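Local coordinates for flavin-nucleotide-binding protein (Mycobacterium smegmatis, PDB 4YBN) that binds flavin-adenine dinucleotide and heme in a split beta-barrel dimer and probably acts as a flavin-dependent oxidoreductase, at residues E23-D26 / D27-T31; L39-G43 / H44-F48; P199-A202 / A203-L207. All blocks are in the same frame, centred on the assembly; numbering follows the deposited sequence. Where two conformers were deposited one is given.

Contact 1 (E23-D26 / D27-T31); sequences ERLD and DLLDT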
ATOM      1  N   GLU A  23      -1.840  13.569  15.650  1.00 30.69           N
ATOM      2  CA  GLU A  23      -3.048  12.823  15.835  1.00 30.09           C
ATOM      3  C   GLU A  23      -3.544  12.195  14.536  1.00 26.83           C
ATOM      4  O   GLU A  23      -4.037  11.069  14.527  1.00 24.51           O
ATOM      5  CB  GLU A  23      -4.090  13.705  16.485  1.00 36.27           C
ATOM      6  CG  GLU A  23      -5.373  13.030  16.870  1.00 44.82           C
ATOM      7  CD  GLU A  23      -6.431  14.062  17.272  1.00 58.84           C
ATOM      8  OE1 GLU A  23      -6.030  15.211  17.566  1.00 65.26           O
ATOM      9  OE2 GLU A  23      -7.656  13.765  17.248  1.00 65.47           O
ATOM     10  N   ARG A  24      -3.426  12.918  13.448  1.00 29.20           N
ATOM     11  CA  ARG A  24      -3.796  12.371  12.123  1.00 30.83           C
ATOM     12  C   ARG A  24      -2.847  11.281  11.703  1.00 26.69           C
ATOM     13  O   ARG A  24      -3.251  10.310  11.095  1.00 23.72           O
ATOM     14  CB  ARG A  24      -3.793  13.473  11.060  1.00 34.87           C
ATOM     15  CG  ARG A  24      -4.885  14.534  11.299  1.00 42.39           C
ATOM     16  CD  ARG A  24      -5.161  15.365  10.033  1.00 46.42           C
ATOM     17  NE  ARG A  24      -6.267  16.301  10.232  1.00 51.03           N
ATOM     18  CZ  ARG A  24      -7.548  16.091   9.896  1.00 58.17           C
ATOM     19  NH1 ARG A  24      -7.924  14.962   9.297  1.00 58.87           N
ATOM     20  NH2 ARG A  24      -8.467  17.036  10.153  1.00 55.82           N
ATOM     21  N   LEU A  25      -1.576  11.467  12.012  1.00 25.14           N
ATOM     22  CA  LEU A  25      -0.614  10.407  11.825  1.00 24.02           C
ATOM     23  C   LEU A  25      -0.955   9.110  12.525  1.00 22.86           C
ATOM     24  O   LEU A  25      -0.982   8.047  11.890  1.00 22.96           O
ATOM     25  CB  LEU A  25       0.774  10.861  12.171  1.00 25.28           C
ATOM     26  CG  LEU A  25       1.807   9.738  12.059  1.00 24.84           C
ATOM     27  CD1 LEU A  25       2.121   9.431  10.605  1.00 26.31           C
ATOM     28  CD2 LEU A  25       3.045  10.080  12.837  1.00 26.92           C
ATOM     29  N   ASP A  26      -1.279   9.176  13.807  1.00 24.72           N
ATOM     30  CA  ASP A  26      -1.677   7.998  14.534  1.00 24.89           C
ATOM     31  C   ASP A  26      -2.912   7.347  13.984  1.00 26.52           C
ATOM     32  O   ASP A  26      -3.027   6.111  13.950  1.00 24.50           O
ATOM     33  CB  ASP A  26      -1.893   8.335  16.056  1.00 28.96           C
ATOM     34  CG  ASP A  26      -0.604   8.664  16.746  1.00 30.07           C
ATOM     35  OD1 ASP A  26       0.443   8.421  16.153  1.00 29.87           O
ATOM     36  OD2 ASP A  26      -0.618   9.165  17.902  1.00 39.49           O
ATOM     37  N   ASP A  27      -3.865   8.144  13.574  1.00 25.45           N
ATOM     38  CA  ASP A  27      -5.051   7.620  12.988  1.00 26.77           C
ATOM     39  C   ASP A  27      -4.742   6.795  11.718  1.00 25.57           C
ATOM     40  O   ASP A  27      -5.219   5.675  11.558  1.00 23.07           O
ATOM     41  CB  ASP A  27      -6.030   8.752  12.643  1.00 27.35           C
ATOM     42  CG  ASP A  27      -7.351   8.208  12.158  1.00 34.33           C
ATOM     43  OD1 ASP A  27      -8.059   7.585  12.980  1.00 36.54           O
ATOM     44  OD2 ASP A  27      -7.679   8.368  10.948  1.00 33.45           O
ATOM     45  N   LEU A  28      -3.860   7.304  10.881  1.00 23.65           N
ATOM     46  CA  LEU A  28      -3.455   6.519   9.723  1.00 22.91           C
ATOM     47  C   LEU A  28      -2.739   5.292  10.116  1.00 20.52           C
ATOM     48  O   LEU A  28      -3.101   4.192   9.688  1.00 20.90           O
ATOM     49  CB  LEU A  28      -2.570   7.348   8.831  1.00 22.39           C
ATOM     50  CG  LEU A  28      -2.032   6.631   7.588  1.00 22.52           C
ATOM     51  CD1 LEU A  28      -3.152   6.156   6.729  1.00 24.94           C
ATOM     52  CD2 LEU A  28      -1.108   7.521   6.843  1.00 23.95           C
ATOM     53  N   LEU A  29      -1.774   5.411  11.037  1.00 20.32           N
ATOM     54  CA  LEU A  29      -1.005   4.244  11.465  1.00 18.46           C
ATOM     55  C   LEU A  29      -1.827   3.217  12.228  1.00 23.33           C
ATOM     56  O   LEU A  29      -1.522   2.030  12.269  1.00 22.55           O
ATOM     57  CB  LEU A  29       0.175   4.693  12.324  1.00 21.12           C
ATOM     58  CG  LEU A  29       1.219   5.584  11.690  1.00 20.80           C
ATOM     59  CD1 LEU A  29       2.305   5.963  12.627  1.00 22.97           C
ATOM     60  CD2 LEU A  29       1.801   4.956  10.421  1.00 21.51           C
ATOM     61  N   ASP A  30      -2.927   3.653  12.831  1.00 21.55           N
ATOM     62  CA  ASP A  30      -3.800   2.741  13.471  1.00 24.87           C
ATOM     63  C   ASP A  30      -4.885   2.212  12.569  1.00 25.51           C
ATOM     64  O   ASP A  30      -5.787   1.544  13.053  1.00 30.43           O
ATOM     65  CB  ASP A  30      -4.508   3.470  14.608  1.00 25.88           C
ATOM     66  CG  ASP A  30      -3.537   3.814  15.741  1.00 30.93           C
ATOM     67  OD1 ASP A  30      -2.443   3.191  15.773  1.00 30.81           O
ATOM     68  OD2 ASP A  30      -3.874   4.705  16.547  1.00 28.23           O
ATOM     69  N   THR A  31      -4.846   2.540  11.291  1.00 24.96           N
ATOM     70  CA  THR A  31      -5.813   2.071  10.347  1.00 26.70           C
ATOM     71  C   THR A  31      -5.193   1.013   9.422  1.00 26.58           C
ATOM     72  O   THR A  31      -5.784  -0.031   9.227  1.00 26.51           O
ATOM     73  CB  THR A  31      -6.335   3.254   9.504  1.00 30.31           C
ATOM     74  OG1 THR A  31      -6.921   4.211  10.362  1.00 31.47           O
ATOM     75  CG2 THR A  31      -7.413   2.777   8.497  1.00 33.98           C
TER
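Leu25 and Leu29 meet one turn apart on the short helix 22-29, where CD1 of Leu29 lies 3.8 Å from CG of Leu25 and 4.0 Å from Leu25 CD1. The two chains cross at a slant: Leu25 has CG anti to its N (chi1 177°), whereas Leu29 turns CG beside its own N (chi1 -62°) and sets it over the Leu25 carbonyl oxygen. Leu29 N donates to Leu25 O at 2.9 Å, nearly straight, one of four i to i+4 bonds running from Glu23 to Asp30. The last, Asp30 N to Asp26 O, is short at 2.7 Å and more bent, and Asp30 is where the backbone leaves helical geometry. Beyond it Thr31 OG1 points back to Asp27 O, an unusually short 2.5 Å whose exact length is doubtful. Asp26 and Asp30 are held from outside: Asp26 OD1 pairs with Arg22 and Asp30 OD2 with Arg54, which probably offsets the proximity of the two carboxylates. Leu25 and Leu28 pack on strands 99-108 and 161-166, while Leu29 rests on Val83 of strand 78-91, seating the helix against the barrel sheet.

Contact 2 (L39-G43 / H44-F48); sequences LVRDG and HPVAF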
ATOM      1  N   LEU A  39      15.295   0.468   2.165  1.00 18.19           N
ATOM      2  CA  LEU A  39      16.603   0.581   2.669  1.00 20.94           C
ATOM      3  C   LEU A  39      17.588   0.452   1.475  1.00 24.19           C
ATOM      4  O   LEU A  39      17.189   0.272   0.325  1.00 21.95           O
ATOM      5  CB  LEU A  39      16.881  -0.491   3.691  1.00 21.09           C
ATOM      6  CG  LEU A  39      16.886  -1.950   3.279  1.00 26.40           C
ATOM      7  CD1 LEU A  39      17.805  -2.752   4.172  1.00 28.00           C
ATOM      8  CD2 LEU A  39      15.464  -2.499   3.344  1.00 28.76           C
ATOM      9  N   VAL A  40      18.864   0.578   1.777  1.00 22.36           N
ATOM     10  CA  VAL A  40      19.911   0.565   0.756  1.00 25.09           C
ATOM     11  C   VAL A  40      20.800  -0.641   1.038  1.00 29.39           C
ATOM     12  O   VAL A  40      21.176  -0.917   2.206  1.00 26.73           O
ATOM     13  CB  VAL A  40      20.710   1.833   0.858  1.00 26.35           C
ATOM     14  CG1 VAL A  40      21.735   1.936  -0.258  1.00 32.56           C
ATOM     15  CG2 VAL A  40      19.806   3.065   0.800  1.00 25.45           C
ATOM     16  N   ARG A  41      21.058  -1.419  -0.006  1.00 29.30           N
ATOM     17  CA  ARG A  41      22.082  -2.485   0.018  1.00 33.86           C
ATOM     18  C   ARG A  41      23.018  -2.282  -1.138  1.00 39.95           C
ATOM     19  O   ARG A  41      22.568  -2.165  -2.307  1.00 38.20           O
ATOM     20  CB  ARG A  41      21.443  -3.842  -0.169  1.00 35.61           C
ATOM     21  CG  ARG A  41      20.417  -4.154   0.878  1.00 41.32           C
ATOM     22  CD  ARG A  41      21.071  -4.586   2.199  1.00 45.40           C
ATOM     23  NE  ARG A  41      21.450  -3.502   3.122  1.00 45.43           N
ATOM     24  CZ  ARG A  41      22.254  -3.650   4.181  1.00 41.74           C
ATOM     25  NH1 ARG A  41      22.846  -4.807   4.424  1.00 44.63           N
ATOM     26  NH2 ARG A  41      22.499  -2.624   4.979  1.00 43.35           N
ATOM     27  N   ASP A  42      24.310  -2.162  -0.821  1.00 44.57           N
ATOM     28  CA  ASP A  42      25.354  -1.990  -1.834  1.00 46.56           C
ATOM     29  C   ASP A  42      25.025  -0.901  -2.809  1.00 42.33           C
ATOM     30  O   ASP A  42      25.108  -1.069  -4.019  1.00 44.92           O
ATOM     31  CB  ASP A  42      25.629  -3.329  -2.517  1.00 53.70           C
ATOM     32  CG  ASP A  42      26.007  -4.412  -1.492  1.00 59.54           C
ATOM     33  OD1 ASP A  42      26.635  -4.056  -0.457  1.00 62.45           O
ATOM     34  OD2 ASP A  42      25.641  -5.591  -1.670  1.00 66.46           O
ATOM     35  N   GLY A  43      24.642   0.238  -2.253  1.00 35.21           N
ATOM     36  CA  GLY A  43      24.284   1.375  -3.041  1.00 37.92           C
ATOM     37  C   GLY A  43      22.944   1.309  -3.751  1.00 35.10           C
ATOM     38  O   GLY A  43      22.476   2.342  -4.216  1.00 38.89           O
ATOM     39  N   HIS A  44      22.317   0.134  -3.792  0.53 35.25           N
ATOM     40  CA  HIS A  44      21.041  -0.062  -4.506  0.53 32.82           C
ATOM     41  C   HIS A  44      19.832   0.067  -3.515  0.53 29.27           C
ATOM     42  O   HIS A  44      19.954  -0.213  -2.345  0.53 25.13           O
ATOM     43  CB  HIS A  44      21.043  -1.437  -5.222  0.53 36.71           C
ATOM     44  CG  HIS A  44      22.224  -1.649  -6.142  0.53 42.42           C
ATOM     45  ND1 HIS A  44      22.819  -0.623  -6.850  0.53 44.06           N
ATOM     46  CD2 HIS A  44      22.922  -2.770  -6.457  0.53 46.30           C
ATOM     47  CE1 HIS A  44      23.829  -1.098  -7.553  0.53 44.15           C
ATOM     48  NE2 HIS A  44      23.913  -2.398  -7.335  0.53 45.88           N
ATOM     49  N   PRO A  45      18.681   0.521  -4.000  1.00 27.06           N
ATOM     50  CA  PRO A  45      17.497   0.571  -3.158  1.00 24.02           C
ATOM     51  C   PRO A  45      16.805  -0.730  -3.098  1.00 24.47           C
ATOM     52  O   PRO A  45      16.819  -1.480  -4.081  1.00 22.96           O
ATOM     53  CB  PRO A  45      16.621   1.625  -3.847  1.00 30.19           C
ATOM     54  CG  PRO A  45      17.003   1.593  -5.303  1.00 30.29           C
ATOM     55  CD  PRO A  45      18.455   1.135  -5.334  1.00 28.36           C
ATOM     56  N   VAL A  46      16.204  -1.036  -1.939  1.00 21.80           N
ATOM     57  CA  VAL A  46      15.388  -2.221  -1.820  1.00 24.96           C
ATOM     58  C   VAL A  46      14.111  -1.834  -1.070  1.00 25.27           C
ATOM     59  O   VAL A  46      14.095  -0.876  -0.245  1.00 21.94           O
ATOM     60  CB  VAL A  46      16.053  -3.456  -1.205  1.00 32.75           C
ATOM     61  CG1 VAL A  46      17.436  -3.726  -1.784  1.00 37.47           C
ATOM     62  CG2 VAL A  46      16.133  -3.337   0.272  1.00 38.12           C
ATOM     63  N   ALA A  47      13.031  -2.494  -1.405  1.00 23.10           N
ATOM     64  CA  ALA A  47      11.738  -2.185  -0.757  1.00 24.30           C
ATOM     65  C   ALA A  47      10.964  -3.466  -0.532  1.00 28.01           C
ATOM     66  O   ALA A  47      11.029  -4.371  -1.386  1.00 24.63           O
ATOM     67  CB  ALA A  47      10.955  -1.244  -1.593  1.00 24.63           C
ATOM     68  N   PHE A  48      10.333  -3.595   0.655  1.00 21.87           N
ATOM     69  CA  PHE A  48       9.580  -4.805   0.932  1.00 23.37           C
ATOM     70  C   PHE A  48       8.409  -4.435   1.799  1.00 21.02           C
ATOM     71  O   PHE A  48       8.463  -3.506   2.551  1.00 20.43           O
ATOM     72  CB  PHE A  48      10.428  -5.892   1.544  1.00 26.95           C
ATOM     73  CG  PHE A  48      11.000  -5.561   2.892  1.00 26.25           C
ATOM     74  CD1 PHE A  48      10.329  -5.907   4.029  1.00 27.75           C
ATOM     75  CD2 PHE A  48      12.213  -4.967   3.017  1.00 29.90           C
ATOM     76  CE1 PHE A  48      10.853  -5.651   5.312  1.00 28.33           C
ATOM     77  CE2 PHE A  48      12.731  -4.665   4.288  1.00 28.96           C
ATOM     78  CZ  PHE A  48      12.040  -4.995   5.431  1.00 28.16           C
TER
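The tight end of this hairpin lies where Leu39 meets Val46, with Leu39 CD2 3.3 Å from Val46 CG2, closer than carbons usually pack. Both groups stand between their own backbone N and carbonyl carbon, Leu39 CG at chi1 64°, which swings the leucine end over the neighbouring strand. The same CD2 reaches Phe48, coming in at the ring edge, in its plane, 3.6 Å from CE2. Phe48 stacks on Trp69, an FAD-binding residue, and its side chain lies about 4 Å from the flavin cofactor, so the apolar cluster probably runs on to the FAD pocket. Leu39 and Val46 form a hydrogen-bonded antiparallel pair, with Val46 N to Leu39 O at 2.8 Å. Val40 and Pro45 make the following non-hydrogen-bonded pair, and Arg41 with His44 closes the ladder around a type I' turn, giving a beta hairpin with a two-residue loop, Asp42 and Gly43 both at positive phi. Here the packing thins. Arg41 CG approaches Val46 CG1 at 4.0 Å, but the rest of the chain bends away, and Arg41 NE donates to Val40 O at 2.8 Å. His44 N donates to Arg41 O at 2.7 Å, from well above the carbonyl plane. In one conformer of the imidazole Asp42 O lies 3.5 Å above the centre of a ring face, tentatively, since a second exists. Arg41 to His44 are exposed to solvent, whereas Val40 and Pro45, on the other face, pack against Gly43 and Leu39 of the second subunit.

Contact 3 (P199-A202 / A203-L207); sequences PDVA and AGTPL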
ATOM      1  N   PRO A 199      -9.971 -25.884   7.704  1.00 34.64           N
ATOM      2  CA  PRO A 199     -10.441 -27.282   7.654  1.00 38.90           C
ATOM      3  C   PRO A 199     -10.048 -28.137   8.830  1.00 36.83           C
ATOM      4  O   PRO A 199     -10.715 -29.078   9.096  1.00 39.78           O
ATOM      5  CB  PRO A 199      -9.795 -27.854   6.387  1.00 37.92           C
ATOM      6  CG  PRO A 199      -8.704 -26.935   6.022  1.00 42.24           C
ATOM      7  CD  PRO A 199      -8.993 -25.577   6.639  1.00 41.06           C
ATOM      8  N   ASP A 200      -8.996 -27.838   9.562  1.00 34.60           N
ATOM      9  CA  ASP A 200      -8.679 -28.693  10.679  1.00 34.72           C
ATOM     10  C   ASP A 200      -9.299 -28.249  11.992  1.00 32.00           C
ATOM     11  O   ASP A 200      -8.904 -28.726  13.027  1.00 35.81           O
ATOM     12  CB  ASP A 200      -7.160 -28.917  10.789  1.00 37.19           C
ATOM     13  CG  ASP A 200      -6.395 -27.672  11.188  1.00 38.85           C
ATOM     14  OD1 ASP A 200      -7.016 -26.621  11.469  1.00 41.46           O
ATOM     15  OD2 ASP A 200      -5.167 -27.766  11.266  1.00 41.92           O
ATOM     16  N   VAL A 201     -10.310 -27.367  11.954  1.00 33.92           N
ATOM     17  CA  VAL A 201     -10.982 -26.856  13.169  1.00 27.97           C
ATOM     18  C   VAL A 201     -12.221 -27.729  13.338  1.00 35.45           C
ATOM     19  O   VAL A 201     -12.867 -28.043  12.359  1.00 39.94           O
ATOM     20  CB  VAL A 201     -11.422 -25.386  12.997  1.00 27.46           C
ATOM     21  CG1 VAL A 201     -12.361 -24.934  14.087  1.00 24.57           C
ATOM     22  CG2 VAL A 201     -10.230 -24.465  12.935  1.00 26.14           C
ATOM     23  N   ALA A 202     -12.547 -28.088  14.578  1.00 35.78           N
ATOM     24  CA  ALA A 202     -13.649 -29.033  14.871  1.00 40.32           C
ATOM     25  C   ALA A 202     -14.943 -28.379  14.447  1.00 43.34           C
ATOM     26  O   ALA A 202     -15.120 -27.142  14.608  1.00 39.02           O
ATOM     27  CB  ALA A 202     -13.695 -29.355  16.352  1.00 36.84           C
ATOM     28  N   ALA A 203     -15.847 -29.194  13.913  1.00 41.35           N
ATOM     29  CA  ALA A 203     -17.064 -28.662  13.290  1.00 43.35           C
ATOM     30  C   ALA A 203     -17.800 -27.919  14.425  1.00 38.86           C
ATOM     31  O   ALA A 203     -17.702 -28.331  15.594  1.00 36.97           O
ATOM     32  CB  ALA A 203     -17.897 -29.807  12.677  1.00 44.92           C
ATOM     33  N   GLY A 204     -18.474 -26.805  14.095  1.00 40.44           N
ATOM     34  CA  GLY A 204     -19.245 -25.999  15.088  1.00 38.31           C
ATOM     35  C   GLY A 204     -18.468 -25.168  16.142  1.00 38.59           C
ATOM     36  O   GLY A 204     -19.063 -24.611  17.087  1.00 30.65           O
ATOM     37  N   THR A 205     -17.128 -25.062  16.000  1.00 33.64           N
ATOM     38  CA  THR A 205     -16.311 -24.313  16.960  1.00 29.46           C
ATOM     39  C   THR A 205     -16.686 -22.864  16.768  1.00 24.78           C
ATOM     40  O   THR A 205     -16.742 -22.452  15.630  1.00 24.10           O
ATOM     41  CB  THR A 205     -14.788 -24.465  16.609  1.00 28.85           C
ATOM     42  OG1 THR A 205     -14.373 -25.842  16.836  1.00 29.82           O
ATOM     43  CG2 THR A 205     -13.939 -23.501  17.505  1.00 27.24           C
ATOM     44  N   PRO A 206     -16.909 -22.080  17.837  1.00 26.83           N
ATOM     45  CA  PRO A 206     -17.291 -20.684  17.626  1.00 28.60           C
ATOM     46  C   PRO A 206     -16.194 -19.747  17.217  1.00 27.78           C
ATOM     47  O   PRO A 206     -15.001 -20.068  17.395  1.00 24.57           O
ATOM     48  CB  PRO A 206     -17.797 -20.246  19.000  1.00 28.91           C
ATOM     49  CG  PRO A 206     -17.093 -21.139  19.904  1.00 34.67           C
ATOM     50  CD  PRO A 206     -17.049 -22.450  19.240  1.00 31.60           C
ATOM     51  N   LEU A 207     -16.590 -18.574  16.757  1.00 24.44           N
ATOM     52  CA  LEU A 207     -15.602 -17.531  16.484  1.00 26.71           C
ATOM     53  C   LEU A 207     -15.200 -16.939  17.795  1.00 28.61           C
ATOM     54  O   LEU A 207     -16.052 -16.641  18.574  1.00 27.53           O
ATOM     55  CB  LEU A 207     -16.165 -16.420  15.683  1.00 28.37           C
ATOM     56  CG  LEU A 207     -16.494 -16.580  14.240  1.00 29.10           C
ATOM     57  CD1 LEU A 207     -17.132 -15.283  13.787  1.00 29.82           C
ATOM     58  CD2 LEU A 207     -15.249 -16.934  13.434  1.00 26.15           C
TER
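Thr205 directs its side chain back toward Val201, just before the turn, and the carbonyl of Ala202, its first residue. The valine and threonine side chains cross at about a right angle: Val201 CG1, anti to the backbone N at chi1 168°, lies 3.5 Å from both CB and OG1 of Thr205, while CG2 of the threonine stands farther from it, at 4.0 Å. With chi1 at -68° the hydroxyl sits beside the threonine's own N, and both can address one acceptor. OG1 of Thr205 donates to Ala202 O at 2.7 Å, and Thr205 N reaches the same oxygen at 3.2 Å; both approach from one face of the carbonyl plane, tilted out of it by just over 30°. The methyl of Ala202 lies alongside, its CB 3.6 Å from the hydroxyl oxygen of Thr205. This is a type II beta turn from Ala202 to Thr205, with Gly204 at positive phi in its third position. Val201 also packs on Arg93 of the second subunit and Thr205 on Trp182 of the second subunit. In this surface loop without regular structure, the N bond closes the turn, while the OG1 bond would hold the hydroxyl in its rotation.

How the contacts relate
The three contacts follow one another along the chain, and none touches another. Contact 1 ends helix 22-29, and after a short loop the chain enters strand 34-41, whose hairpin with strand 44-55 carries contact 2; their centres are 27 Å apart. Each lies near a bound FAD, probably not the same one: the helix through Leu28, about 7 Å away, and the hairpin through Phe48. Contact 3 comes far later, in the loop between strand 196-197 and helix 209-212, its centre 35 Å from that of contact 1 and 43 Å from that of contact 2. It lies away from the cofactor sites, yet like contact 2 it meets the second subunit, so the dimer interface draws on widely separated parts of the chain.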